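Local coordinates for dihydropteroate synthase (Stenotrophomonas maltophilia, PDB 7L6P), which probably catalyses the condensation of para-aminobenzoate with 6-hydroxymethyl-7,8-dihydropterin diphosphate to form 7,8-dihydropteroate, the immediate precursor of folate derivatives, at residues A[153-158]-A[165-170]; A[169-174]-A[218-223]; A[14-17]-A[22-25]. All blocks are in the same frame, centred on the assembly; numbering follows the deposited sequence. Where two conformers were deposited one is given.

Contact 1: A[153-158]-A[165-170]; sequences HMQGEP and PHYDDV
Gln-155 sets its amide oxygen OE1 over one face of the Tyr-167 ring, 3.2 Å from Tyr-167 CE1, with the amide and ring planes only 23° apart. Beyond CG the glutamine chain is extended (chi2 173°), which carries the amide across the gap between the two loops. The ring lies between this oxygen, off-centre, and Val-170 CG2, which sits over the centre of the other face, 3.7 Å above the plane. Tyr-167 has CG anti to its carbonyl carbon (chi1 -62°), and the ring runs back toward the loop at 153-158 until OH lies 3.3 Å from His-153 CE1, in the plane of the imidazole and at its edge. This is a meeting of a ring carbon with an oxygen; the phenol OH is hydrogen-bonded to Gly-204 O, and His-153 ND1 to Lys-205 NZ. In the TIM-barrel fold of this enzyme, segment 153-158 leaves the C-terminal end of strand 149-152, while 165-170 leads into helix 170-188, so the pair links the two limbs of one beta-alpha connection. That end of the barrel is where enzymes of this fold have their active sites. No hydrogen bond joins the two segments. Gln-155 OE1 comes within 3.1 Å of His-166 O, but both atoms are acceptors, whereas Gln-155 NE2 lies beside the Pro-165/His-166 peptide, 3.7 Å from Pro-165 CA. His-166, turned away from Gln-155, makes a weak bond from NE2 to Asp-168 OD1.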
loop_
_atom_site.group_PDB
_atom_site.type_symbol
_atom_site.label_atom_id
_atom_site.label_comp_id
_atom_site.label_asym_id
_atom_site.label_seq_id
_atom_site.Cartn_x
_atom_site.Cartn_y
_atom_site.Cartn_z
ATOM N N HIS A 153 -11.563 -16.302 -13.870
ATOM C CA HIS A 153 -10.801 -17.476 -14.257
ATOM C C HIS A 153 -10.476 -18.282 -13.014
ATOM O O HIS A 153 -10.008 -17.727 -12.010
ATOM C CB HIS A 153 -9.497 -17.123 -14.965
ATOM C CG HIS A 153 -8.620 -18.314 -15.213
ATOM N ND1 HIS A 153 -7.762 -18.828 -14.260
ATOM C CD2 HIS A 153 -8.496 -19.113 -16.301
ATOM C CE1 HIS A 153 -7.141 -19.888 -14.751
ATOM N NE2 HIS A 153 -7.570 -20.082 -15.988
ATOM N N MET A 154 -10.753 -19.578 -13.077
ATOM C CA MET A 154 -10.219 -20.538 -12.121
ATOM C C MET A 154 -9.899 -21.838 -12.831
ATOM O O MET A 154 -10.621 -22.263 -13.731
ATOM C CB MET A 154 -11.184 -20.807 -10.970
ATOM C CG MET A 154 -12.525 -21.382 -11.378
ATOM S SD MET A 154 -13.444 -22.038 -9.971
ATOM C CE MET A 154 -12.381 -23.413 -9.601
ATOM N N GLN A 155 -8.797 -22.446 -12.425
ATOM C CA GLN A 155 -8.483 -23.822 -12.761
ATOM C C GLN A 155 -9.135 -24.697 -11.699
ATOM O O GLN A 155 -9.037 -24.395 -10.513
ATOM C CB GLN A 155 -6.971 -24.024 -12.798
ATOM C CG GLN A 155 -6.497 -24.988 -13.860
ATOM C CD GLN A 155 -4.981 -25.036 -13.979
ATOM O OE1 GLN A 155 -4.421 -24.704 -15.026
ATOM N NE2 GLN A 155 -4.310 -25.460 -12.912
ATOM N N GLY A 156 -9.885 -25.703 -12.124
ATOM C CA GLY A 156 -10.628 -26.549 -11.214
ATOM C C GLY A 156 -12.122 -26.293 -11.282
ATOM O O GLY A 156 -12.631 -25.610 -12.173
ATOM N N GLU A 157 -12.828 -26.844 -10.308
ATOM C CA GLU A 157 -14.275 -26.725 -10.230
ATOM C C GLU A 157 -14.663 -26.167 -8.875
ATOM O O GLU A 157 -13.903 -26.276 -7.910
ATOM C CB GLU A 157 -14.993 -28.068 -10.427
ATOM C CG GLU A 157 -14.292 -29.068 -11.304
ATOM C CD GLU A 157 -14.971 -30.424 -11.239
ATOM O OE1 GLU A 157 -16.208 -30.487 -11.428
ATOM O OE2 GLU A 157 -14.273 -31.419 -10.960
ATOM N N PRO A 158 -15.847 -25.550 -8.773
ATOM C CA PRO A 158 -16.334 -25.090 -7.462
ATOM C C PRO A 158 -16.357 -26.223 -6.449
ATOM O O PRO A 158 -17.003 -27.248 -6.689
ATOM C CB PRO A 158 -17.748 -24.584 -7.770
ATOM C CG PRO A 158 -17.692 -24.190 -9.246
ATOM C CD PRO A 158 -16.751 -25.171 -9.883
ATOM N N PRO A 165 -1.503 -26.648 -9.016
ATOM C CA PRO A 165 -1.834 -25.924 -10.245
ATOM C C PRO A 165 -0.613 -25.811 -11.141
ATOM O O PRO A 165 0.511 -25.645 -10.668
ATOM C CB PRO A 165 -2.278 -24.550 -9.731
ATOM C CG PRO A 165 -2.573 -24.760 -8.246
ATOM C CD PRO A 165 -1.618 -25.805 -7.816
ATOM N N HIS A 166 -0.839 -25.892 -12.446
ATOM C CA HIS A 166 0.246 -25.836 -13.416
ATOM C C HIS A 166 -0.186 -25.035 -14.642
ATOM O O HIS A 166 -1.347 -25.070 -15.055
ATOM C CB HIS A 166 0.708 -27.234 -13.855
ATOM C CG HIS A 166 1.474 -27.223 -15.145
ATOM N ND1 HIS A 166 2.781 -26.785 -15.235
ATOM C CD2 HIS A 166 1.097 -27.545 -16.409
ATOM C CE1 HIS A 166 3.181 -26.863 -16.495
ATOM N NE2 HIS A 166 2.180 -27.321 -17.227
ATOM N N TYR A 167 0.770 -24.302 -15.208
ATOM C CA TYR A 167 0.547 -23.520 -16.417
ATOM C C TYR A 167 1.835 -23.506 -17.219
ATOM O O TYR A 167 2.892 -23.193 -16.674
ATOM C CB TYR A 167 0.156 -22.082 -16.093
ATOM C CG TYR A 167 -1.126 -21.908 -15.325
ATOM C CD1 TYR A 167 -2.341 -21.801 -15.985
ATOM C CD2 TYR A 167 -1.119 -21.802 -13.938
ATOM C CE1 TYR A 167 -3.515 -21.610 -15.289
ATOM C CE2 TYR A 167 -2.290 -21.636 -13.235
ATOM C CZ TYR A 167 -3.486 -21.543 -13.916
ATOM O OH TYR A 167 -4.667 -21.353 -13.226
ATOM N N ASP A 168 1.749 -23.808 -18.508
ATOM C CA ASP A 168 2.883 -23.519 -19.375
ATOM C C ASP A 168 3.114 -22.016 -19.434
ATOM O O ASP A 168 4.254 -21.544 -19.388
ATOM C CB ASP A 168 2.634 -24.061 -20.778
ATOM C CG ASP A 168 2.522 -25.565 -20.810
ATOM O OD1 ASP A 168 3.223 -26.240 -20.009
ATOM O OD2 ASP A 168 1.726 -26.070 -21.650
ATOM N N ASP A 169 2.037 -21.251 -19.576
ATOM C CA ASP A 169 2.120 -19.798 -19.664
ATOM C C ASP A 169 0.850 -19.262 -19.022
ATOM O O ASP A 169 -0.204 -19.251 -19.674
ATOM C CB ASP A 169 2.233 -19.377 -21.122
ATOM C CG ASP A 169 2.435 -17.907 -21.288
ATOM O OD1 ASP A 169 1.797 -17.109 -20.568
ATOM O OD2 ASP A 169 3.243 -17.548 -22.173
ATOM N N VAL A 170 0.949 -18.830 -17.760
ATOM C CA VAL A 170 -0.260 -18.508 -17.010
ATOM C C VAL A 170 -0.967 -17.307 -17.619
ATOM O O VAL A 170 -2.203 -17.263 -17.660
ATOM C CB VAL A 170 0.046 -18.305 -15.511
ATOM C CG1 VAL A 170 1.017 -17.146 -15.284
ATOM C CG2 VAL A 170 -1.246 -18.098 -14.722
#

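Contact 2: A[169-174]-A[218-223]; sequences DVVAEV and ERFLEL
Phe-220 pushes the far end of its ring against the first turn of helix 170-188, where CE2 lies 3.6 Å from Val-174 CG1 and CZ 4.1 Å from Val-171 CG1. The two valines share a rotamer, with CG1 anti to the backbone N (chi1 170° in both), and each presents that methyl to the ring. Val-174 CG1 meets the ring obliquely, its side chain crossing the phenylalanine at about a right angle, while the backbone carbon Val-174 C lies in the ring plane at its edge. Val-171 O lies 3.8 Å from Phe-220 CZ. In the TIM-barrel fold this joins the helix after strand 149-152 to the 3-10 segment that follows helix 207-215, and Phe-220 also touches Ile-197 of the barrel strand 195-198. Toward solvent, Arg-219, in one of its two conformers, brings CD into van der Waals contact with the methyl Val-171 CG1. The helix start is fixed separately: Asp-169, the N-cap, accepts from Ala-172 N at OD1 (2.8 Å), the donor standing above the carboxylate plane. The carboxylate of Glu-173, one residue past Ala-172, accepts in turn from Asp-169 N, at 2.9 Å from OE2.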
loop_
_atom_site.group_PDB
_atom_site.type_symbol
_atom_site.label_atom_id
_atom_site.label_comp_id
_atom_site.label_asym_id
_atom_site.label_seq_id
_atom_site.Cartn_x
_atom_site.Cartn_y
_atom_site.Cartn_z
ATOM N N ASP A 169 2.037 -21.251 -19.576
ATOM C CA ASP A 169 2.120 -19.798 -19.664
ATOM C C ASP A 169 0.850 -19.262 -19.022
ATOM O O ASP A 169 -0.204 -19.251 -19.674
ATOM C CB ASP A 169 2.233 -19.377 -21.122
ATOM C CG ASP A 169 2.435 -17.907 -21.288
ATOM O OD1 ASP A 169 1.797 -17.109 -20.568
ATOM O OD2 ASP A 169 3.243 -17.548 -22.173
ATOM N N VAL A 170 0.949 -18.830 -17.760
ATOM C CA VAL A 170 -0.260 -18.508 -17.010
ATOM C C VAL A 170 -0.967 -17.307 -17.619
ATOM O O VAL A 170 -2.203 -17.263 -17.660
ATOM C CB VAL A 170 0.046 -18.305 -15.511
ATOM C CG1 VAL A 170 1.017 -17.146 -15.284
ATOM C CG2 VAL A 170 -1.246 -18.098 -14.722
ATOM N N VAL A 171 -0.206 -16.311 -18.091
ATOM C CA VAL A 171 -0.825 -15.137 -18.702
ATOM C C VAL A 171 -1.568 -15.534 -19.972
ATOM O O VAL A 171 -2.776 -15.308 -20.095
ATOM C CB VAL A 171 0.232 -14.054 -18.978
ATOM C CG1 VAL A 171 -0.356 -12.930 -19.835
ATOM C CG2 VAL A 171 0.788 -13.498 -17.656
ATOM N N ALA A 172 -0.879 -16.204 -20.899
ATOM C CA ALA A 172 -1.512 -16.579 -22.166
ATOM C C ALA A 172 -2.724 -17.479 -21.944
ATOM O O ALA A 172 -3.735 -17.357 -22.650
ATOM C CB ALA A 172 -0.498 -17.269 -23.080
ATOM N N GLU A 173 -2.661 -18.368 -20.946
ATOM C CA GLU A 173 -3.747 -19.316 -20.714
ATOM C C GLU A 173 -4.941 -18.654 -20.043
ATOM O O GLU A 173 -6.090 -19.020 -20.326
ATOM C CB GLU A 173 -3.242 -20.489 -19.885
ATOM C CG GLU A 173 -2.348 -21.390 -20.695
ATOM C CD GLU A 173 -1.745 -22.548 -19.887
ATOM O OE1 GLU A 173 -2.515 -23.302 -19.236
ATOM O OE2 GLU A 173 -0.502 -22.697 -19.928
ATOM N N VAL A 174 -4.689 -17.722 -19.114
ATOM C CA VAL A 174 -5.778 -16.949 -18.522
ATOM C C VAL A 174 -6.407 -16.055 -19.575
ATOM O O VAL A 174 -7.634 -15.923 -19.649
ATOM C CB VAL A 174 -5.282 -16.131 -17.306
ATOM C CG1 VAL A 174 -6.343 -15.153 -16.849
ATOM C CG2 VAL A 174 -4.909 -17.049 -16.145
ATOM N N GLU A 218 -1.910 -5.623 -16.684
ATOM C CA GLU A 218 -2.291 -4.609 -17.655
ATOM C C GLU A 218 -2.533 -5.205 -19.029
ATOM O O GLU A 218 -3.286 -4.626 -19.814
ATOM C CB GLU A 218 -1.217 -3.533 -17.737
ATOM C CG GLU A 218 -1.710 -2.187 -18.107
ATOM C CD GLU A 218 -0.673 -1.145 -17.792
ATOM O OE1 GLU A 218 0.250 -1.473 -16.995
ATOM O OE2 GLU A 218 -0.786 -0.018 -18.336
ATOM N N ARG A 219 -1.943 -6.371 -19.309
ATOM C CA ARG A 219 -2.154 -7.064 -20.578
ATOM C C ARG A 219 -3.639 -7.260 -20.877
ATOM O O ARG A 219 -4.046 -7.269 -22.039
ATOM C CB ARG A 219 -1.427 -8.417 -20.519
ATOM C CG ARG A 219 -1.244 -9.140 -21.828
ATOM C CD ARG A 219 -2.160 -10.353 -21.930
ATOM N NE ARG A 219 -2.170 -10.895 -23.284
ATOM C CZ ARG A 219 -2.831 -10.356 -24.303
ATOM N NH1 ARG A 219 -3.554 -9.257 -24.152
ATOM N NH2 ARG A 219 -2.755 -10.929 -25.500
ATOM N N PHE A 220 -4.459 -7.437 -19.840
ATOM C CA PHE A 220 -5.861 -7.805 -20.021
ATOM C C PHE A 220 -6.778 -6.615 -20.294
ATOM O O PHE A 220 -7.970 -6.817 -20.569
ATOM C CB PHE A 220 -6.333 -8.609 -18.801
ATOM C CG PHE A 220 -5.558 -9.889 -18.586
ATOM C CD1 PHE A 220 -4.347 -9.879 -17.912
ATOM C CD2 PHE A 220 -6.034 -11.102 -19.065
ATOM C CE1 PHE A 220 -3.617 -11.075 -17.704
ATOM C CE2 PHE A 220 -5.314 -12.297 -18.859
ATOM C CZ PHE A 220 -4.097 -12.273 -18.176
ATOM N N LEU A 221 -6.267 -5.382 -20.225
ATOM C CA LEU A 221 -7.086 -4.242 -20.610
ATOM C C LEU A 221 -7.432 -4.282 -22.088
ATOM O O LEU A 221 -8.395 -3.634 -22.506
ATOM C CB LEU A 221 -6.349 -2.935 -20.299
ATOM C CG LEU A 221 -6.242 -2.588 -18.819
ATOM C CD1 LEU A 221 -5.436 -1.327 -18.673
ATOM C CD2 LEU A 221 -7.621 -2.469 -18.179
ATOM N N GLU A 222 -6.665 -5.034 -22.882
ATOM C CA GLU A 222 -6.955 -5.148 -24.308
ATOM C C GLU A 222 -8.272 -5.874 -24.546
ATOM O O GLU A 222 -8.836 -5.770 -25.627
ATOM C CB GLU A 222 -5.804 -5.826 -25.043
ATOM N N LEU A 223 -8.737 -6.685 -23.594
ATOM C CA LEU A 223 -10.068 -7.279 -23.730
ATOM C C LEU A 223 -11.180 -6.227 -23.762
ATOM O O LEU A 223 -12.291 -6.545 -24.183
ATOM C CB LEU A 223 -10.318 -8.295 -22.609
ATOM C CG LEU A 223 -9.333 -9.449 -22.746
ATOM C CD1 LEU A 223 -9.361 -10.466 -21.570
ATOM C CD2 LEU A 223 -9.587 -10.134 -24.078
#

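Contact 3: A[14-17]-A[22-25]; sequences PQLD and ILRL
A short beta hairpin near the N-terminus, made of strands 15-18 and 21-24, precedes the first strand of the TIM barrel, and this contact is the pairing of its two strands. Their local axes run antiparallel, 169° between N-to-C directions and 4.7 Å apart at closest approach. Leu-16 and Leu-23 form the hydrogen-bonded pair: Leu-16 N donates to Leu-23 O at 3.0 Å and Leu-23 N returns a bond to Leu-16 O at 2.9 Å, both with N-H...O angles of 158°. Gln-15 with Arg-24 and Asp-17 with Ile-22 are the flanking non-hydrogen-bonded pairs. One step beyond Arg-24, Leu-25 N donates to Pro-14 O, again at 2.9 Å.

The two faces differ in character. On the buried one, Leu-16 and Leu-23 lie side by side pointing the same way, with CD1 of Leu-16 4.0 Å from CD2 of Leu-23. Leu-25, just past the strand, adds to this cluster with CD1 near Leu-16 CG, and Leu-23 and Leu-25 both touch Ile-267 of strand 267-270, the last of the barrel. The other face carries Gln-15, Asp-17, Ile-22 and Arg-24. There Gln-15 places CG between its backbone N and carbonyl carbon (chi1 47°) and, with the chain extended beyond, crosses Ile-22 at a slant, bringing OE1 to the isoleucine. Asp-17 is tied at OD1 to Gly-20 N in the turn of the hairpin, and its carboxylate carbon CG lies 3.8 Å from Ile-22 CD1. Both branches of the isoleucine meet one oxygen, Gln-15 OE1 lying 3.3 Å from Ile-22 CG2 and 3.4 Å from Ile-22 CD1.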
loop_
_atom_site.group_PDB
_atom_site.type_symbol
_atom_site.label_atom_id
_atom_site.label_comp_id
_atom_site.label_asym_id
_atom_site.label_seq_id
_atom_site.Cartn_x
_atom_site.Cartn_y
_atom_site.Cartn_z
ATOM N N PRO A 14 -16.036 4.894 -18.248
ATOM C CA PRO A 14 -17.109 3.905 -18.350
ATOM C C PRO A 14 -17.848 3.771 -17.034
ATOM O O PRO A 14 -17.441 4.277 -15.989
ATOM C CB PRO A 14 -16.369 2.611 -18.705
ATOM C CG PRO A 14 -15.015 2.793 -18.128
ATOM C CD PRO A 14 -14.701 4.273 -18.237
ATOM N N GLN A 15 -18.928 3.012 -17.085
ATOM C CA GLN A 15 -19.726 2.815 -15.892
ATOM C C GLN A 15 -20.554 1.554 -16.054
ATOM O O GLN A 15 -20.870 1.133 -17.168
ATOM C CB GLN A 15 -20.629 4.015 -15.646
ATOM C CG GLN A 15 -21.350 4.438 -16.899
ATOM C CD GLN A 15 -22.395 5.481 -16.622
ATOM O OE1 GLN A 15 -23.554 5.152 -16.357
ATOM N NE2 GLN A 15 -21.996 6.752 -16.662
ATOM N N LEU A 16 -20.922 0.975 -14.924
ATOM C CA LEU A 16 -21.831 -0.155 -14.887
ATOM C C LEU A 16 -23.209 0.337 -14.484
ATOM O O LEU A 16 -23.341 1.090 -13.509
ATOM C CB LEU A 16 -21.342 -1.214 -13.900
ATOM C CG LEU A 16 -19.952 -1.761 -14.183
ATOM C CD1 LEU A 16 -19.601 -2.754 -13.123
ATOM C CD2 LEU A 16 -19.936 -2.421 -15.540
ATOM N N ASP A 17 -24.226 -0.093 -15.226
ATOM C CA ASP A 17 -25.614 0.075 -14.804
ATOM C C ASP A 17 -26.022 -1.191 -14.064
ATOM O O ASP A 17 -26.427 -2.184 -14.675
ATOM C CB ASP A 17 -26.521 0.355 -15.992
ATOM C CG ASP A 17 -27.915 0.792 -15.570
ATOM O OD1 ASP A 17 -28.366 0.376 -14.482
ATOM O OD2 ASP A 17 -28.550 1.574 -16.308
ATOM N N ILE A 22 -26.062 3.216 -10.824
ATOM C CA ILE A 22 -24.895 3.523 -11.642
ATOM C C ILE A 22 -23.641 3.478 -10.776
ATOM O O ILE A 22 -23.610 4.024 -9.666
ATOM C CB ILE A 22 -25.049 4.896 -12.319
ATOM C CG1 ILE A 22 -26.257 4.924 -13.260
ATOM C CG2 ILE A 22 -23.792 5.247 -13.096
ATOM C CD1 ILE A 22 -26.124 4.006 -14.449
ATOM N N LEU A 23 -22.586 2.854 -11.308
ATOM C CA LEU A 23 -21.272 2.764 -10.686
ATOM C C LEU A 23 -20.257 3.319 -11.674
ATOM O O LEU A 23 -19.973 2.693 -12.699
ATOM C CB LEU A 23 -20.942 1.318 -10.324
ATOM C CG LEU A 23 -19.581 0.979 -9.719
ATOM C CD1 LEU A 23 -19.460 1.468 -8.259
ATOM C CD2 LEU A 23 -19.321 -0.546 -9.833
ATOM N N ARG A 24 -19.737 4.506 -11.388
ATOM C CA ARG A 24 -18.760 5.135 -12.263
ATOM C C ARG A 24 -17.393 4.490 -12.068
ATOM O O ARG A 24 -16.993 4.193 -10.944
ATOM C CB ARG A 24 -18.675 6.634 -11.975
ATOM C CG ARG A 24 -19.800 7.464 -12.574
ATOM C CD ARG A 24 -19.307 8.382 -13.700
ATOM N NE ARG A 24 -18.316 9.357 -13.257
ATOM C CZ ARG A 24 -17.504 10.026 -14.070
ATOM N NH1 ARG A 24 -17.528 9.840 -15.384
ATOM N NH2 ARG A 24 -16.645 10.905 -13.553
ATOM N N LEU A 25 -16.667 4.301 -13.164
ATOM C CA LEU A 25 -15.352 3.676 -13.133
ATOM C C LEU A 25 -14.262 4.642 -13.601
ATOM O O LEU A 25 -13.278 4.255 -14.238
ATOM C CB LEU A 25 -15.358 2.378 -13.941
ATOM C CG LEU A 25 -16.304 1.328 -13.335
ATOM C CD1 LEU A 25 -16.406 0.087 -14.187
ATOM C CD2 LEU A 25 -15.888 0.948 -11.899
#

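Along the chain contact 3 closes before the other two open, and contact 2 begins on the residues where contact 1 ends: they share Asp-169 and Val-170. Their centres are 13 Å apart, and Glu-173 near the start of helix 170-188 reaches back to touch Tyr-167 and Asp-168. Both contacts involve the start of that helix, one through the loop after strand 149-152, the other through the 3-10 segment before strand 227-229. Contact 3 lies across the chain's centre from contact 1, their centres 30 Å apart, and 23 Å from contact 2 between centres. Its hairpin packs at the N-terminal end of the barrel, whereas contact 1 is at the C-terminal end, where enzymes of this fold have their active sites.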